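Local coordinates for adherence and virulence protein A (Streptococcus pneumoniae, PDB 6PON) that binds fibronectin and probably serves the pneumococcus in adherence to host tissue and in virulence, at residues 25-30 with 35-40; 46-51 with 57-62; 80-85 with 129-134. All blocks are in the same frame, centred on the assembly; numbering follows the deposited sequence.

Contact 1 (25-30 with 35-40); sequences QKINQP and LVLQIR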
loop_
_atom_site.group_PDB
_atom_site.type_symbol
_atom_site.label_atom_id
_atom_site.label_comp_id
_atom_site.label_asym_id
_atom_site.label_seq_id
_atom_site.Cartn_x
_atom_site.Cartn_y
_atom_site.Cartn_z
ATOM N N GLN B 25 -36.444 -1.575 31.736
ATOM C CA GLN B 25 -37.671 -2.056 32.344
ATOM C C GLN B 25 -37.477 -3.250 33.257
ATOM O O GLN B 25 -38.337 -3.502 34.105
ATOM C CB GLN B 25 -38.689 -2.438 31.256
ATOM C CG GLN B 25 -39.436 -1.265 30.637
ATOM C CD GLN B 25 -40.290 -1.687 29.455
ATOM O OE1 GLN B 25 -39.988 -2.671 28.779
ATOM N NE2 GLN B 25 -41.353 -0.945 29.193
ATOM N N LYS B 26 -36.391 -3.999 33.106
ATOM C CA LYS B 26 -36.216 -5.206 33.898
ATOM C C LYS B 26 -34.724 -5.501 33.997
ATOM O O LYS B 26 -33.969 -5.237 33.059
ATOM C CB LYS B 26 -36.994 -6.379 33.286
ATOM C CG LYS B 26 -37.326 -7.464 34.269
ATOM C CD LYS B 26 -38.015 -8.663 33.607
ATOM C CE LYS B 26 -38.105 -9.861 34.591
ATOM N NZ LYS B 26 -38.847 -11.039 34.026
ATOM N N ILE B 27 -34.299 -6.015 35.150
ATOM C CA ILE B 27 -32.887 -6.209 35.443
ATOM C C ILE B 27 -32.746 -7.543 36.164
ATOM O O ILE B 27 -33.295 -7.720 37.258
ATOM C CB ILE B 27 -32.319 -5.056 36.298
ATOM C CG1 ILE B 27 -32.328 -3.731 35.533
ATOM C CG2 ILE B 27 -30.915 -5.340 36.757
ATOM C CD1 ILE B 27 -33.136 -2.637 36.239
ATOM N N ASN B 28 -32.013 -8.480 35.562
ATOM C CA ASN B 28 -31.793 -9.798 36.150
ATOM C C ASN B 28 -30.350 -10.246 35.946
ATOM O O ASN B 28 -29.629 -9.741 35.077
ATOM C CB ASN B 28 -32.722 -10.852 35.556
ATOM C CG ASN B 28 -34.174 -10.516 35.759
ATOM O OD1 ASN B 28 -34.761 -9.784 34.964
ATOM N ND2 ASN B 28 -34.765 -11.030 36.841
ATOM N N GLN B 29 -29.956 -11.227 36.769
ATOM C CA GLN B 29 -28.643 -11.866 36.779
ATOM C C GLN B 29 -28.845 -13.366 36.552
ATOM O O GLN B 29 -28.813 -14.157 37.509
ATOM C CB GLN B 29 -27.938 -11.594 38.108
ATOM C CG GLN B 29 -26.553 -12.182 38.305
ATOM C CD GLN B 29 -25.944 -11.781 39.650
ATOM O OE1 GLN B 29 -26.624 -11.181 40.491
ATOM N NE2 GLN B 29 -24.660 -12.104 39.855
ATOM N N PRO B 30 -29.069 -13.799 35.301
ATOM C CA PRO B 30 -29.319 -15.239 35.072
ATOM C C PRO B 30 -28.152 -16.126 35.463
ATOM O O PRO B 30 -28.367 -17.194 36.046
ATOM C CB PRO B 30 -29.633 -15.325 33.567
ATOM C CG PRO B 30 -29.261 -14.023 32.988
ATOM C CD PRO B 30 -29.234 -12.990 34.079
ATOM N N LEU B 35 -25.338 -10.154 33.286
ATOM C CA LEU B 35 -26.404 -9.206 33.571
ATOM C C LEU B 35 -27.225 -9.020 32.305
ATOM O O LEU B 35 -26.659 -8.788 31.233
ATOM C CB LEU B 35 -25.821 -7.862 34.049
ATOM C CG LEU B 35 -26.782 -6.688 34.223
ATOM C CD1 LEU B 35 -27.701 -6.932 35.431
ATOM C CD2 LEU B 35 -26.040 -5.353 34.324
ATOM N N VAL B 36 -28.549 -9.107 32.429
ATOM C CA VAL B 36 -29.474 -8.933 31.315
ATOM C C VAL B 36 -30.461 -7.818 31.644
ATOM O O VAL B 36 -31.108 -7.845 32.694
ATOM C CB VAL B 36 -30.219 -10.237 30.987
ATOM C CG1 VAL B 36 -31.232 -10.010 29.869
ATOM C CG2 VAL B 36 -29.232 -11.301 30.577
ATOM N N LEU B 37 -30.582 -6.852 30.741
ATOM C CA LEU B 37 -31.511 -5.740 30.872
ATOM C C LEU B 37 -32.583 -5.847 29.793
ATOM O O LEU B 37 -32.258 -5.966 28.607
ATOM C CB LEU B 37 -30.792 -4.390 30.725
ATOM C CG LEU B 37 -29.505 -4.122 31.493
ATOM C CD1 LEU B 37 -29.060 -2.689 31.285
ATOM C CD2 LEU B 37 -29.711 -4.391 32.979
ATOM N N GLN B 38 -33.851 -5.787 30.190
ATOM C CA GLN B 38 -34.924 -5.554 29.234
ATOM C C GLN B 38 -35.072 -4.048 29.059
ATOM O O GLN B 38 -35.264 -3.320 30.043
ATOM C CB GLN B 38 -36.238 -6.183 29.696
ATOM C CG GLN B 38 -37.227 -6.437 28.565
ATOM C CD GLN B 38 -38.673 -6.364 29.037
ATOM O OE1 GLN B 38 -39.406 -5.431 28.680
ATOM N NE2 GLN B 38 -39.091 -7.346 29.846
ATOM N N ILE B 39 -34.955 -3.577 27.819
ATOM C CA ILE B 39 -34.962 -2.151 27.521
ATOM C C ILE B 39 -36.021 -1.885 26.469
ATOM O O ILE B 39 -36.020 -2.523 25.413
ATOM C CB ILE B 39 -33.587 -1.660 27.028
ATOM C CG1 ILE B 39 -32.540 -1.745 28.136
ATOM C CG2 ILE B 39 -33.671 -0.242 26.486
ATOM C CD1 ILE B 39 -31.111 -1.770 27.593
ATOM N N ARG B 40 -36.914 -0.943 26.751
ATOM C CA ARG B 40 -37.900 -0.494 25.780
ATOM C C ARG B 40 -37.362 0.737 25.071
ATOM O O ARG B 40 -36.887 1.676 25.721
ATOM C CB ARG B 40 -39.235 -0.170 26.454
ATOM C CG ARG B 40 -40.264 0.437 25.509
ATOM C CD ARG B 40 -41.663 0.334 26.085
ATOM N NE ARG B 40 -42.683 0.721 25.115
ATOM C CZ ARG B 40 -43.155 -0.076 24.155
ATOM N NH1 ARG B 40 -42.692 -1.318 24.010
ATOM N NH2 ARG B 40 -44.091 0.380 23.329
#

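Contact 2 (46-51 with 57-62); sequences HRLLLS and GRIQLT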
loop_
_atom_site.group_PDB
_atom_site.type_symbol
_atom_site.label_atom_id
_atom_site.label_comp_id
_atom_site.label_asym_id
_atom_site.label_seq_id
_atom_site.Cartn_x
_atom_site.Cartn_y
_atom_site.Cartn_z
ATOM N N HIS B 46 -36.231 -4.755 23.881
ATOM C CA HIS B 46 -34.893 -5.251 23.577
ATOM C C HIS B 46 -34.300 -5.923 24.808
ATOM O O HIS B 46 -34.632 -5.589 25.951
ATOM C CB HIS B 46 -33.942 -4.134 23.120
ATOM C CG HIS B 46 -34.413 -3.378 21.918
ATOM N ND1 HIS B 46 -34.275 -3.860 20.633
ATOM C CD2 HIS B 46 -34.991 -2.159 21.804
ATOM C CE1 HIS B 46 -34.765 -2.976 19.781
ATOM N NE2 HIS B 46 -35.209 -1.937 20.466
ATOM N N ARG B 47 -33.381 -6.852 24.559
ATOM C CA ARG B 47 -32.749 -7.636 25.611
ATOM C C ARG B 47 -31.232 -7.482 25.498
ATOM O O ARG B 47 -30.619 -8.007 24.558
ATOM C CB ARG B 47 -33.190 -9.097 25.507
ATOM C CG ARG B 47 -32.960 -9.923 26.746
ATOM C CD ARG B 47 -33.753 -11.235 26.706
ATOM N NE ARG B 47 -35.192 -11.016 26.830
ATOM C CZ ARG B 47 -36.082 -11.977 27.061
ATOM N NH1 ARG B 47 -35.687 -13.237 27.196
ATOM N NH2 ARG B 47 -37.372 -11.677 27.165
ATOM N N LEU B 48 -30.632 -6.764 26.460
ATOM C CA LEU B 48 -29.202 -6.454 26.475
ATOM C C LEU B 48 -28.470 -7.406 27.408
ATOM O O LEU B 48 -28.784 -7.467 28.603
ATOM C CB LEU B 48 -28.950 -5.018 26.937
ATOM C CG LEU B 48 -27.483 -4.544 26.904
ATOM C CD1 LEU B 48 -26.910 -4.681 25.482
ATOM C CD2 LEU B 48 -27.277 -3.097 27.433
ATOM N N LEU B 49 -27.477 -8.116 26.882
ATOM C CA LEU B 49 -26.669 -9.017 27.687
ATOM C C LEU B 49 -25.301 -8.392 27.930
ATOM O O LEU B 49 -24.636 -7.945 26.991
ATOM C CB LEU B 49 -26.516 -10.383 27.012
ATOM C CG LEU B 49 -25.417 -11.321 27.548
ATOM C CD1 LEU B 49 -25.670 -11.687 29.002
ATOM C CD2 LEU B 49 -25.267 -12.600 26.689
ATOM N N LEU B 50 -24.886 -8.367 29.188
ATOM C CA LEU B 50 -23.512 -8.054 29.551
ATOM C C LEU B 50 -22.944 -9.238 30.313
ATOM O O LEU B 50 -23.545 -9.715 31.280
ATOM C CB LEU B 50 -23.428 -6.789 30.402
ATOM C CG LEU B 50 -24.013 -5.493 29.856
ATOM C CD1 LEU B 50 -25.527 -5.467 30.034
ATOM C CD2 LEU B 50 -23.351 -4.329 30.578
ATOM N N SER B 51 -21.798 -9.722 29.879
ATOM C CA SER B 51 -21.253 -10.935 30.454
ATOM C C SER B 51 -19.831 -10.662 30.912
ATOM O O SER B 51 -18.996 -10.200 30.127
ATOM C CB SER B 51 -21.311 -12.087 29.441
ATOM O OG SER B 51 -20.641 -13.217 29.941
ATOM N N GLY B 57 -17.116 -13.333 27.934
ATOM C CA GLY B 57 -17.472 -11.966 28.244
ATOM C C GLY B 57 -17.717 -11.165 26.995
ATOM O O GLY B 57 -16.928 -11.226 26.050
ATOM N N ARG B 58 -18.830 -10.443 26.968
ATOM C CA ARG B 58 -19.236 -9.685 25.795
ATOM C C ARG B 58 -20.406 -8.813 26.217
ATOM O O ARG B 58 -20.987 -9.003 27.289
ATOM C CB ARG B 58 -19.631 -10.600 24.633
ATOM C CG ARG B 58 -20.805 -11.528 24.986
ATOM C CD ARG B 58 -20.961 -12.663 23.985
ATOM N NE ARG B 58 -22.197 -13.422 24.171
ATOM C CZ ARG B 58 -22.336 -14.426 25.031
ATOM N NH1 ARG B 58 -21.318 -14.800 25.789
ATOM N NH2 ARG B 58 -23.490 -15.068 25.126
ATOM N N ILE B 59 -20.731 -7.843 25.373
ATOM C CA ILE B 59 -21.969 -7.092 25.478
ATOM C C ILE B 59 -22.671 -7.201 24.132
ATOM O O ILE B 59 -22.029 -7.139 23.079
ATOM C CB ILE B 59 -21.726 -5.620 25.881
ATOM C CG1 ILE B 59 -23.041 -4.833 25.845
ATOM C CG2 ILE B 59 -20.677 -4.995 24.981
ATOM C CD1 ILE B 59 -23.015 -3.540 26.641
ATOM N N GLN B 60 -23.993 -7.332 24.164
ATOM C CA GLN B 60 -24.670 -7.877 23.003
ATOM C C GLN B 60 -26.170 -7.702 23.177
ATOM O O GLN B 60 -26.687 -7.932 24.272
ATOM C CB GLN B 60 -24.301 -9.369 22.887
ATOM C CG GLN B 60 -24.962 -10.090 21.807
ATOM C CD GLN B 60 -25.142 -11.568 22.095
ATOM O OE1 GLN B 60 -24.321 -12.196 22.760
ATOM N NE2 GLN B 60 -26.213 -12.138 21.557
ATOM N N LEU B 61 -26.873 -7.320 22.110
ATOM C CA LEU B 61 -28.309 -7.570 22.093
ATOM C C LEU B 61 -28.537 -9.048 21.821
ATOM O O LEU B 61 -27.730 -9.699 21.161
ATOM C CB LEU B 61 -29.017 -6.736 21.030
ATOM C CG LEU B 61 -29.074 -5.233 21.250
ATOM C CD1 LEU B 61 -29.687 -4.595 20.025
ATOM C CD2 LEU B 61 -29.879 -4.928 22.504
ATOM N N THR B 62 -29.630 -9.593 22.351
ATOM C CA THR B 62 -29.843 -11.022 22.179
ATOM C C THR B 62 -31.325 -11.344 22.073
ATOM O O THR B 62 -32.186 -10.653 22.633
ATOM C CB THR B 62 -29.228 -11.838 23.320
ATOM O OG1 THR B 62 -29.375 -13.233 23.032
ATOM C CG2 THR B 62 -29.925 -11.544 24.647
HETATM O O HOH W 1 -33.363 -7.864 21.908
#

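Contact 3 (80-85 with 129-134); sequences RKYLQG and ILLVDK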
loop_
_atom_site.group_PDB
_atom_site.type_symbol
_atom_site.label_atom_id
_atom_site.label_comp_id
_atom_site.label_asym_id
_atom_site.label_seq_id
_atom_site.Cartn_x
_atom_site.Cartn_y
_atom_site.Cartn_z
ATOM N N ARG B 80 -31.086 -2.438 40.681
ATOM C CA ARG B 80 -32.475 -2.069 40.436
ATOM C C ARG B 80 -32.788 -0.711 41.047
ATOM O O ARG B 80 -33.381 0.153 40.388
ATOM C CB ARG B 80 -33.406 -3.155 40.959
ATOM C CG ARG B 80 -33.362 -4.421 40.083
ATOM C CD ARG B 80 -34.316 -5.463 40.596
ATOM N NE ARG B 80 -34.361 -6.663 39.776
ATOM C CZ ARG B 80 -34.963 -7.776 40.172
ATOM N NH1 ARG B 80 -35.550 -7.811 41.362
ATOM N NH2 ARG B 80 -34.987 -8.845 39.390
ATOM N N LYS B 81 -32.331 -0.485 42.279
ATOM C CA LYS B 81 -32.515 0.795 42.949
ATOM C C LYS B 81 -32.147 1.980 42.052
ATOM O O LYS B 81 -32.797 3.027 42.117
ATOM C CB LYS B 81 -31.690 0.802 44.246
ATOM C CG LYS B 81 -31.435 2.183 44.800
ATOM C CD LYS B 81 -31.026 2.160 46.262
ATOM C CE LYS B 81 -29.746 1.397 46.470
ATOM N NZ LYS B 81 -29.237 1.594 47.855
ATOM N N TYR B 82 -31.147 1.830 41.179
ATOM C CA TYR B 82 -30.784 2.921 40.277
ATOM C C TYR B 82 -31.265 2.733 38.851
ATOM O O TYR B 82 -31.484 3.729 38.155
ATOM C CB TYR B 82 -29.271 3.126 40.248
ATOM C CG TYR B 82 -28.723 3.510 41.588
ATOM C CD1 TYR B 82 -28.759 4.828 42.035
ATOM C CD2 TYR B 82 -28.194 2.551 42.424
ATOM C CE1 TYR B 82 -28.245 5.178 43.290
ATOM C CE2 TYR B 82 -27.690 2.878 43.668
ATOM C CZ TYR B 82 -27.715 4.190 44.097
ATOM O OH TYR B 82 -27.209 4.477 45.346
ATOM N N LEU B 83 -31.445 1.501 38.384
ATOM C CA LEU B 83 -31.681 1.291 36.959
ATOM C C LEU B 83 -33.140 1.030 36.614
ATOM O O LEU B 83 -33.526 1.242 35.453
ATOM C CB LEU B 83 -30.820 0.131 36.441
ATOM C CG LEU B 83 -29.315 0.369 36.532
ATOM C CD1 LEU B 83 -28.533 -0.819 35.996
ATOM C CD2 LEU B 83 -28.942 1.665 35.796
ATOM N N GLN B 84 -33.954 0.585 37.585
ATOM C CA GLN B 84 -35.371 0.330 37.344
ATOM C C GLN B 84 -36.071 1.588 36.833
ATOM O O GLN B 84 -36.192 2.575 37.561
ATOM C CB GLN B 84 -36.042 -0.171 38.620
ATOM C CG GLN B 84 -37.493 -0.577 38.438
ATOM C CD GLN B 84 -37.664 -1.776 37.523
ATOM O OE1 GLN B 84 -37.151 -2.858 37.796
ATOM N NE2 GLN B 84 -38.382 -1.582 36.426
ATOM N N GLY B 85 -36.512 1.575 35.577
ATOM C CA GLY B 85 -37.113 2.748 34.975
ATOM C C GLY B 85 -36.134 3.779 34.457
ATOM O O GLY B 85 -36.557 4.871 34.063
ATOM N N ILE B 129 -18.346 -6.140 35.804
ATOM C CA ILE B 129 -19.487 -5.282 35.507
ATOM C C ILE B 129 -19.741 -4.444 36.746
ATOM O O ILE B 129 -19.855 -4.984 37.853
ATOM C CB ILE B 129 -20.745 -6.090 35.124
ATOM C CG1 ILE B 129 -20.496 -6.930 33.866
ATOM C CG2 ILE B 129 -21.942 -5.170 34.901
ATOM C CD1 ILE B 129 -21.643 -7.912 33.546
ATOM N N LEU B 130 -19.796 -3.126 36.566
ATOM C CA LEU B 130 -19.785 -2.187 37.672
ATOM C C LEU B 130 -20.821 -1.110 37.417
ATOM O O LEU B 130 -21.021 -0.685 36.274
ATOM C CB LEU B 130 -18.392 -1.543 37.857
ATOM C CG LEU B 130 -17.150 -2.460 37.798
ATOM C CD1 LEU B 130 -16.568 -2.586 36.363
ATOM C CD2 LEU B 130 -16.068 -2.045 38.797
ATOM N N LEU B 131 -21.491 -0.692 38.483
ATOM C CA LEU B 131 -22.365 0.471 38.477
ATOM C C LEU B 131 -21.699 1.547 39.329
ATOM O O LEU B 131 -21.298 1.289 40.465
ATOM C CB LEU B 131 -23.754 0.128 39.027
ATOM C CG LEU B 131 -24.774 1.270 38.918
ATOM C CD1 LEU B 131 -25.228 1.525 37.456
ATOM C CD2 LEU B 131 -25.954 1.042 39.837
ATOM N N VAL B 132 -21.534 2.731 38.769
ATOM C CA VAL B 132 -20.760 3.775 39.418
ATOM C C VAL B 132 -21.629 5.011 39.497
ATOM O O VAL B 132 -22.252 5.392 38.500
ATOM C CB VAL B 132 -19.456 4.071 38.656
ATOM C CG1 VAL B 132 -18.738 5.247 39.278
ATOM C CG2 VAL B 132 -18.584 2.850 38.654
ATOM N N ASP B 133 -21.685 5.631 40.676
ATOM C CA ASP B 133 -22.459 6.857 40.788
ATOM C C ASP B 133 -21.734 7.995 40.099
ATOM O O ASP B 133 -20.541 8.196 40.313
ATOM C CB ASP B 133 -22.722 7.243 42.229
ATOM C CG ASP B 133 -23.487 8.533 42.310
ATOM O OD1 ASP B 133 -22.852 9.599 42.305
ATOM O OD2 ASP B 133 -24.729 8.476 42.306
ATOM N N LYS B 134 -22.483 8.774 39.322
ATOM C CA LYS B 134 -21.878 9.709 38.379
ATOM C C LYS B 134 -21.241 10.911 39.078
ATOM O O LYS B 134 -20.213 11.425 38.611
ATOM C CB LYS B 134 -22.936 10.159 37.372
ATOM C CG LYS B 134 -22.472 11.183 36.366
ATOM C CD LYS B 134 -21.831 10.527 35.171
ATOM C CE LYS B 134 -21.520 11.543 34.085
ATOM N NZ LYS B 134 -20.731 10.906 33.007
#

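Contact 1 (25-30 with 35-40)
Ile27 and Leu37 face each other as a non-hydrogen-bonded pair, their side chains lying side by side and pointing the same way, with Ile27 CG1 3.7 Å from Leu37 CD2. The second branch of Ile27 turns to the next residue but one on the partner strand: CG2 rests 3.8 Å from Leu35 CD1. In Leu37 CG stands anti to the carbonyl carbon (chi1 -48°); CD1 carries the chain on extended, and the other methyl, CD2, meets Ile27. On the other face Pro30 lays the CG corner of its ring across Val36 CG2, 3.6 Å away and at about a right angle, while Lys26 and Gln38 touch through their CB atoms before the lysine chain leads off.

Behind these side chains stands the backbone pairing. Asn28 and Val36 exchange two nearly straight bonds, Val36 N to Asn28 O being 2.9 Å long. Further along, Gln38 N donates to Lys26 O, and Gln38 O is gripped from two consecutive residues, firmly by Gln25 N at 2.7 Å and weakly by Lys26 N. Beyond the pair, Arg80 in the last turn of helix 74-83 and Gln84 just after it donate side-chain N-H groups to the outward carbonyls of Ile27 and Gln25, and Leu118 of the second sheet lies against Leu35 and Leu37.

Two residues, Gln25 and Lys26, thus oppose the single Gln38, which is a classic beta bulge, set in the antiparallel hairpin of strands 23-28 and 34-41 at the 23-28 border of the four-stranded sheet of this chain.

Contact 2 (46-51 with 57-62)
Leu50 and Ile59 lie side by side and point the same way, Leu50 CG 3.9 Å from Ile59 CD1, on the closely packed apolar face of this strand pair. Ile59 also serves Leu48, whose CD1 meets Ile59 CG1 at 3.9 Å and leans over the backbone oxygen of Gln60. Leu48 reaches across with the branch that chi2 (57°) turns off the extended line, CG itself lying opposite the backbone N. Leu8 and Leu15 of helix 5-19 press on the same face, Leu15 reaching Leu61 as well as Ile59, and Ile102 and Val100 of strand 99-107 adjoin Leu48 and Ile59, respectively.

The two strands form an antiparallel beta hairpin, 44-51 with 58-61, the second being the last strand of the four-stranded sheet within this chain. The middle of the hairpin is fixed by Leu49 N donating to Gln60 O at 2.7 Å, almost straight at 171°, and by the more bent return bond from Gln60 N to Leu49 O.

The reverse face is mixed, with buried Leu49 among polar side chains. Leu49 CD2 sits over one face of the Arg58 guanidinium, 3.4 Å from NH2. Gln60 OE1 steadies the same group at its edge, in plane, accepting from Arg58 NE at 2.8 Å, and Tyr263 of the second subunit makes a cation-pi contact with it. Thr62 OG1 is hydrogen-bonded to Asp260 OD1 of that subunit. The looser side is the His46 end, where His46 and Arg47 are partly exposed: Thr62 N still donates to Arg47 O, but Arg47 N reaches Thr62 O only through a water.

Contact 3 (80-85 with 129-134)
Leu131 lays its forked end across the neighbouring Tyr82 and Leu83 of the last helical turn, one methyl on each. It is a helix-on-sheet contact: the C-terminal end of helix 74-83 packs on strand 128-133, the fourth strand of the five-stranded antiparallel sheet, and the backbones stay well apart, with the CA atoms of Tyr82 and Leu131 9.0 Å from each other.

The meeting is wholly apolar. CD2 of Leu131 lies obliquely against the Tyr82 side chain, 3.9 Å from Tyr82 CB and nearer still to the ring carbon CD2. Leu83 and Leu131, in contrast, slide past each other in opposite directions. The CB of Leu131 points toward the helix, and with CG opposite the backbone N (chi1 -174°) the two methyls part, one to each partner.

Leu140 of the neighbouring strand 139-142 touches both Tyr82 and Leu131, and Ile114 of strand 113-121 adds to the apolar surroundings of the tyrosine. On the backbone side, Asn106 ND2 of strand 99-107 donates to the carbonyl oxygens of Tyr82 and Gln84, so that the close of the helix is tied to the same sheet by polar bonds as well. The shortest approach between the two segments is that of Tyr82 CD2 to Leu131 CD2, at 3.7 Å, whereas Leu83 CD2 stays 4.1 Å from Leu131 CD1.

How the contacts relate
Contacts 1 and 2 are consecutive hairpins of one sheet, joined where strands 34-41 and 44-51 pair: Leu35 N and Leu50 O stand 2.7 Å apart, a probable hydrogen bond. Both rest chiefly on backbone bonds, but contact 1 is partly buried, with exposed Lys26 and Arg40, whereas contact 2 is buried and reaches the second subunit through Arg58, Gln60 and Thr62. Contact 3 is the smallest and is held by side chains alone, in a buried place between helix 74-83 and the other sheet. The end of that helix and the residue after it also border contact 1, and Ile129 touches the Leu50 end of contact 2; all three lie on the same side of the chain's centre.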